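PDB 2WJV: regulator of nonsense transcripts 2, which acts in nonsense-mediated mRNA decay, probably by binding the helicase UPF1 through its C-terminal region. Local coordinates for residues D66-T74 with K83-A94. Residues are numbered along the deposited sequence; the frame is centred on the assembly and turned at random.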
ATOM      1  N   ASP C  66      -7.564 -10.208 -41.000  1.00 26.84           N
ATOM      2  CA  ASP C  66      -7.014 -10.871 -42.178  1.00 26.98           C
ATOM      3  C   ASP C  66      -6.392  -9.834 -43.114  1.00 27.06           C
ATOM      4  O   ASP C  66      -6.898  -8.715 -43.248  1.00 27.11           O
ATOM      5  CB  ASP C  66      -8.089 -11.687 -42.905  1.00 26.94           C
ATOM      6  CG  ASP C  66      -7.510 -12.885 -43.650  1.00 27.12           C
ATOM      7  OD1 ASP C  66      -6.385 -12.772 -44.189  1.00 26.70           O
ATOM      8  OD2 ASP C  66      -8.182 -13.944 -43.692  1.00 27.19           O
ATOM      9  N   THR C  67      -5.301 -10.228 -43.769  1.00 27.10           N
ATOM     10  CA  THR C  67      -4.366  -9.285 -44.380  1.00 26.97           C
ATOM     11  C   THR C  67      -3.904  -9.714 -45.760  1.00 27.02           C
ATOM     12  O   THR C  67      -4.238 -10.793 -46.230  1.00 26.99           O
ATOM     13  CB  THR C  67      -3.129  -9.114 -43.466  1.00 26.95           C
ATOM     14  OG1 THR C  67      -3.186  -7.839 -42.819  1.00 26.17           O
ATOM     15  CG2 THR C  67      -1.823  -9.225 -44.255  1.00 27.17           C
ATOM     16  N   MET C  68      -3.139  -8.841 -46.406  1.00 27.24           N
ATOM     17  CA  MET C  68      -2.506  -9.144 -47.676  1.00 27.53           C
ATOM     18  C   MET C  68      -1.104  -8.530 -47.719  1.00 27.65           C
ATOM     19  O   MET C  68      -0.942  -7.342 -47.426  1.00 27.74           O
ATOM     20  CB  MET C  68      -3.363  -8.577 -48.805  1.00 27.62           C
ATOM     21  CG  MET C  68      -2.837  -8.788 -50.203  1.00 27.94           C
ATOM     22  SD  MET C  68      -3.888  -7.920 -51.369  1.00 28.82           S
ATOM     23  CE  MET C  68      -3.629  -8.917 -52.849  1.00 28.47           C
ATOM     24  N   PRO C  69      -0.088  -9.332 -48.094  1.00 27.69           N
ATOM     25  CA  PRO C  69       1.273  -8.814 -48.223  1.00 27.62           C
ATOM     26  C   PRO C  69       1.518  -7.983 -49.497  1.00 27.52           C
ATOM     27  O   PRO C  69       1.119  -8.384 -50.591  1.00 27.06           O
ATOM     28  CB  PRO C  69       2.121 -10.088 -48.241  1.00 27.56           C
ATOM     29  CG  PRO C  69       1.245 -11.101 -48.841  1.00 27.54           C
ATOM     30  CD  PRO C  69      -0.137 -10.784 -48.343  1.00 27.71           C
ATOM     31  N   PHE C  70       2.168  -6.829 -49.320  1.00 27.59           N
ATOM     32  CA  PHE C  70       2.688  -6.009 -50.418  1.00 27.67           C
ATOM     33  C   PHE C  70       4.173  -5.743 -50.175  1.00 27.43           C
ATOM     34  O   PHE C  70       4.624  -5.743 -49.030  1.00 27.29           O
ATOM     35  CB  PHE C  70       1.947  -4.666 -50.495  1.00 27.83           C
ATOM     36  CG  PHE C  70       0.704  -4.688 -51.357  1.00 28.35           C
ATOM     37  CD1 PHE C  70      -0.528  -5.062 -50.824  1.00 28.85           C
ATOM     38  CD2 PHE C  70       0.763  -4.310 -52.692  1.00 29.09           C
ATOM     39  CE1 PHE C  70      -1.686  -5.073 -51.612  1.00 28.87           C
ATOM     40  CE2 PHE C  70      -0.390  -4.320 -53.492  1.00 29.81           C
ATOM     41  CZ  PHE C  70      -1.617  -4.703 -52.943  1.00 29.61           C
ATOM     42  N   VAL C  71       4.919  -5.509 -51.250  1.00 27.21           N
ATOM     43  CA  VAL C  71       6.331  -5.135 -51.173  1.00 27.18           C
ATOM     44  C   VAL C  71       6.466  -3.619 -51.212  1.00 27.29           C
ATOM     45  O   VAL C  71       5.708  -2.945 -51.900  1.00 27.43           O
ATOM     46  CB  VAL C  71       7.126  -5.735 -52.351  1.00 27.17           C
ATOM     47  CG1 VAL C  71       8.530  -5.137 -52.435  1.00 26.77           C
ATOM     48  CG2 VAL C  71       7.184  -7.241 -52.219  1.00 27.18           C
ATOM     49  N   MET C  72       7.439  -3.087 -50.481  1.00 27.45           N
ATOM     50  CA  MET C  72       7.686  -1.645 -50.446  1.00 27.66           C
ATOM     51  C   MET C  72       9.146  -1.349 -50.797  1.00 27.71           C
ATOM     52  O   MET C  72      10.055  -2.019 -50.302  1.00 27.81           O
ATOM     53  CB  MET C  72       7.357  -1.077 -49.059  1.00 27.81           C
ATOM     54  CG  MET C  72       7.186   0.443 -49.033  1.00 28.20           C
ATOM     55  SD  MET C  72       7.500   1.188 -47.409  1.00 29.58           S
ATOM     56  CE  MET C  72       8.222   2.779 -47.872  1.00 29.75           C
ATOM     57  N   LEU C  73       9.362  -0.338 -51.637  1.00 27.72           N
ATOM     58  CA  LEU C  73      10.708   0.051 -52.063  1.00 27.77           C
ATOM     59  C   LEU C  73      11.360   0.996 -51.040  1.00 27.89           C
ATOM     60  O   LEU C  73      10.665   1.722 -50.334  1.00 27.77           O
ATOM     61  CB  LEU C  73      10.665   0.668 -53.473  1.00 27.79           C
ATOM     62  CG  LEU C  73      10.294  -0.295 -54.621  1.00 27.45           C
ATOM     63  CD1 LEU C  73      10.066   0.434 -55.929  1.00 26.53           C
ATOM     64  CD2 LEU C  73      11.359  -1.369 -54.818  1.00 27.31           C
ATOM     65  N   THR C  74      12.695   0.966 -50.960  1.00 28.22           N
ATOM     66  CA  THR C  74      13.454   1.638 -49.884  1.00 28.43           C
ATOM     67  C   THR C  74      14.937   1.782 -50.250  1.00 28.50           C
ATOM     68  O   THR C  74      15.775   2.144 -49.412  1.00 28.43           O
ATOM     69  CB  THR C  74      13.332   0.851 -48.544  1.00 28.50           C
ATOM     70  OG1 THR C  74      11.965   0.849 -48.115  1.00 28.98           O
ATOM     71  CG2 THR C  74      14.206   1.460 -47.437  1.00 28.48           C
ATOM     72  N   LYS C  83      11.018  -4.092 -48.615  1.00 28.87           N
ATOM     73  CA  LYS C  83      10.432  -4.572 -47.358  1.00 28.96           C
ATOM     74  C   LYS C  83       8.941  -4.852 -47.516  1.00 28.74           C
ATOM     75  O   LYS C  83       8.285  -4.279 -48.381  1.00 28.66           O
ATOM     76  CB  LYS C  83      10.700  -3.599 -46.196  1.00 29.06           C
ATOM     77  CG  LYS C  83      12.161  -3.606 -45.733  1.00 29.36           C
ATOM     78  CD  LYS C  83      12.326  -3.646 -44.223  1.00 29.70           C
ATOM     79  CE  LYS C  83      13.720  -4.163 -43.834  1.00 29.90           C
ATOM     80  NZ  LYS C  83      13.826  -4.473 -42.373  1.00 30.21           N
ATOM     81  N   ILE C  84       8.425  -5.752 -46.680  1.00 28.56           N
ATOM     82  CA  ILE C  84       7.068  -6.267 -46.839  1.00 28.42           C
ATOM     83  C   ILE C  84       6.102  -5.683 -45.808  1.00 28.40           C
ATOM     84  O   ILE C  84       6.369  -5.693 -44.607  1.00 28.24           O
ATOM     85  CB  ILE C  84       7.044  -7.813 -46.781  1.00 28.31           C
ATOM     86  CG1 ILE C  84       7.713  -8.384 -48.034  1.00 28.30           C
ATOM     87  CG2 ILE C  84       5.619  -8.332 -46.679  1.00 28.03           C
ATOM     88  CD1 ILE C  84       7.524  -9.871 -48.214  1.00 28.22           C
ATOM     89  N   LEU C  85       4.983  -5.168 -46.310  1.00 28.32           N
ATOM     90  CA  LEU C  85       3.914  -4.635 -45.484  1.00 28.20           C
ATOM     91  C   LEU C  85       2.675  -5.521 -45.607  1.00 28.20           C
ATOM     92  O   LEU C  85       2.335  -5.985 -46.701  1.00 28.33           O
ATOM     93  CB  LEU C  85       3.546  -3.228 -45.950  1.00 28.15           C
ATOM     94  CG  LEU C  85       4.648  -2.183 -46.062  1.00 27.98           C
ATOM     95  CD1 LEU C  85       4.053  -0.924 -46.688  1.00 27.99           C
ATOM     96  CD2 LEU C  85       5.277  -1.887 -44.709  1.00 26.45           C
ATOM     97  N   ASN C  86       1.991  -5.722 -44.486  1.00 28.08           N
ATOM     98  CA  ASN C  86       0.724  -6.439 -44.461  1.00 28.01           C
ATOM     99  C   ASN C  86      -0.440  -5.468 -44.602  1.00 28.32           C
ATOM    100  O   ASN C  86      -0.782  -4.768 -43.644  1.00 28.46           O
ATOM    101  CB  ASN C  86       0.611  -7.212 -43.155  1.00 27.75           C
ATOM    102  CG  ASN C  86       1.672  -8.261 -43.033  1.00 26.94           C
ATOM    103  OD1 ASN C  86       1.834  -9.100 -43.918  1.00 26.44           O
ATOM    104  ND2 ASN C  86       2.425  -8.207 -41.952  1.00 25.61           N
ATOM    105  N   VAL C  87      -1.031  -5.419 -45.798  1.00 28.54           N
ATOM    106  CA  VAL C  87      -2.156  -4.527 -46.080  1.00 28.79           C
ATOM    107  C   VAL C  87      -3.442  -5.262 -45.729  1.00 29.30           C
ATOM    108  O   VAL C  87      -3.591  -6.423 -46.098  1.00 29.38           O
ATOM    109  CB  VAL C  87      -2.186  -4.110 -47.562  1.00 28.75           C
ATOM    110  CG1 VAL C  87      -3.317  -3.135 -47.816  1.00 28.65           C
ATOM    111  CG2 VAL C  87      -0.854  -3.495 -47.979  1.00 28.45           C
ATOM    112  N   PRO C  88      -4.374  -4.603 -45.006  1.00 30.01           N
ATOM    113  CA  PRO C  88      -5.571  -5.314 -44.550  1.00 30.57           C
ATOM    114  C   PRO C  88      -6.608  -5.417 -45.648  1.00 31.21           C
ATOM    115  O   PRO C  88      -6.525  -4.675 -46.632  1.00 31.32           O
ATOM    116  CB  PRO C  88      -6.093  -4.446 -43.399  1.00 30.54           C
ATOM    117  CG  PRO C  88      -5.494  -3.099 -43.591  1.00 30.24           C
ATOM    118  CD  PRO C  88      -4.435  -3.173 -44.664  1.00 30.08           C
ATOM    119  N   MET C  89      -7.572  -6.326 -45.481  1.00 31.96           N
ATOM    120  CA  MET C  89      -8.640  -6.524 -46.480  1.00 32.47           C
ATOM    121  C   MET C  89      -9.647  -5.369 -46.449  1.00 33.24           C
ATOM    122  O   MET C  89     -10.264  -5.050 -47.473  1.00 33.01           O
ATOM    123  CB  MET C  89      -9.347  -7.872 -46.275  1.00 32.35           C
ATOM    124  CG  MET C  89      -8.434  -9.096 -46.355  1.00 31.81           C
ATOM    125  SD  MET C  89      -7.600  -9.310 -47.944  1.00 30.57           S
ATOM    126  CE  MET C  89      -6.251  -8.162 -47.787  1.00 31.29           C
ATOM    127  N   SER C  90      -9.804  -4.765 -45.267  1.00 34.26           N
ATOM    128  CA  SER C  90     -10.480  -3.474 -45.101  1.00 35.05           C
ATOM    129  C   SER C  90     -10.125  -2.480 -46.220  1.00 35.91           C
ATOM    130  O   SER C  90     -11.000  -2.032 -46.960  1.00 36.29           O
ATOM    131  CB  SER C  90     -10.102  -2.855 -43.743  1.00 35.03           C
ATOM    132  OG  SER C  90     -10.813  -3.458 -42.673  1.00 34.83           O
ATOM    133  N   SER C  91      -8.836  -2.169 -46.350  1.00 36.68           N
ATOM    134  CA  SER C  91      -8.360  -1.089 -47.222  1.00 37.36           C
ATOM    135  C   SER C  91      -8.814  -1.204 -48.674  1.00 37.79           C
ATOM    136  O   SER C  91      -9.101  -2.294 -49.156  1.00 37.58           O
ATOM    137  CB  SER C  91      -6.832  -1.034 -47.208  1.00 37.53           C
ATOM    138  OG  SER C  91      -6.297  -1.993 -48.108  1.00 38.14           O
ATOM    139  N   GLN C  92      -8.830  -0.063 -49.362  1.00 38.61           N
ATOM    140  CA  GLN C  92      -9.227   0.014 -50.777  1.00 39.29           C
ATOM    141  C   GLN C  92      -8.168  -0.578 -51.704  1.00 39.72           C
ATOM    142  O   GLN C  92      -8.462  -0.893 -52.861  1.00 39.63           O
ATOM    143  CB  GLN C  92      -9.455   1.466 -51.218  1.00 39.38           C
ATOM    144  CG  GLN C  92     -10.473   2.251 -50.419  1.00 39.90           C
ATOM    145  CD  GLN C  92     -10.564   3.693 -50.879  1.00 40.30           C
ATOM    146  OE1 GLN C  92     -10.598   3.974 -52.079  1.00 40.28           O
ATOM    147  NE2 GLN C  92     -10.612   4.618 -49.923  1.00 40.39           N
ATOM    148  N   LEU C  93      -6.932  -0.675 -51.210  1.00 40.20           N
ATOM    149  CA  LEU C  93      -5.842  -1.250 -51.984  1.00 40.52           C
ATOM    150  C   LEU C  93      -5.974  -2.770 -52.016  1.00 41.01           C
ATOM    151  O   LEU C  93      -5.769  -3.397 -53.060  1.00 41.08           O
ATOM    152  CB  LEU C  93      -4.495  -0.833 -51.399  1.00 40.33           C
ATOM    153  CG  LEU C  93      -3.274  -1.136 -52.267  1.00 40.22           C
ATOM    154  CD1 LEU C  93      -3.488  -0.691 -53.715  1.00 39.40           C
ATOM    155  CD2 LEU C  93      -2.037  -0.477 -51.664  1.00 39.75           C
ATOM    156  N   ALA C  94      -6.317  -3.353 -50.865  1.00 41.54           N
ATOM    157  CA  ALA C  94      -6.674  -4.767 -50.793  1.00 41.84           C
ATOM    158  C   ALA C  94      -8.054  -4.963 -51.414  1.00 42.20           C
ATOM    159  O   ALA C  94      -8.175  -5.643 -52.422  1.00 42.27           O
ATOM    160  CB  ALA C  94      -6.657  -5.254 -49.362  1.00 41.68           C
TER
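With its CG beside the backbone N and trans to the carbonyl carbon (chi1 -89°), Phe70 sets its ring against Val87 and Leu93, while Leu93, whose CG lies opposite the backbone N (chi1 -168°), turns its CG and CD2 toward the ring. Leu93 CD2 lies over one face of the ring, and its CG is 4.0 Å from Phe70 CZ. Val87 CG2 approaches Phe70 CD1 obliquely. The frame for this cluster is an antiparallel beta hairpin of strands 67-73 and 82-88, followed by the short C-terminal helix 92-96, which folds back beside the face bearing Met68, Phe70, Met72, Leu85 and Val87.

Three hydrogen-bonded pairs zip the strands together. In the middle one, Phe70 N donates almost straight to Leu85 O at 2.8 Å, and Leu85 N returns the bond to Phe70 O at 2.8 Å. Reciprocal backbone bonds join Met68 to Val87 and Met72 to Lys83. At the start of strand 67-73, a weak bond of 3.3 Å from Met89 N to Asp66 O prolongs the pairing.

Along the Phe70 face, Leu85 CD1 reaches Met72 SD at 4.1 Å. The opposite face carries Pro69, Val71, Ile84 and Asn86; there Pro69 CB lies 4.2 Å from Ile84 CG2. Val71 and Met72 also pair in a parallel ladder with a strand of another protein's chain, continuing the hairpin's sheet across the interface, consistent with a role in partner recognition. Lys83 NZ hydrogen-bonds to the backbone of that chain. Ser91 is the N-cap of the returning helix: its OG accepts from Ala94 N at 3.1 Å, with an N-H...O angle of 170°.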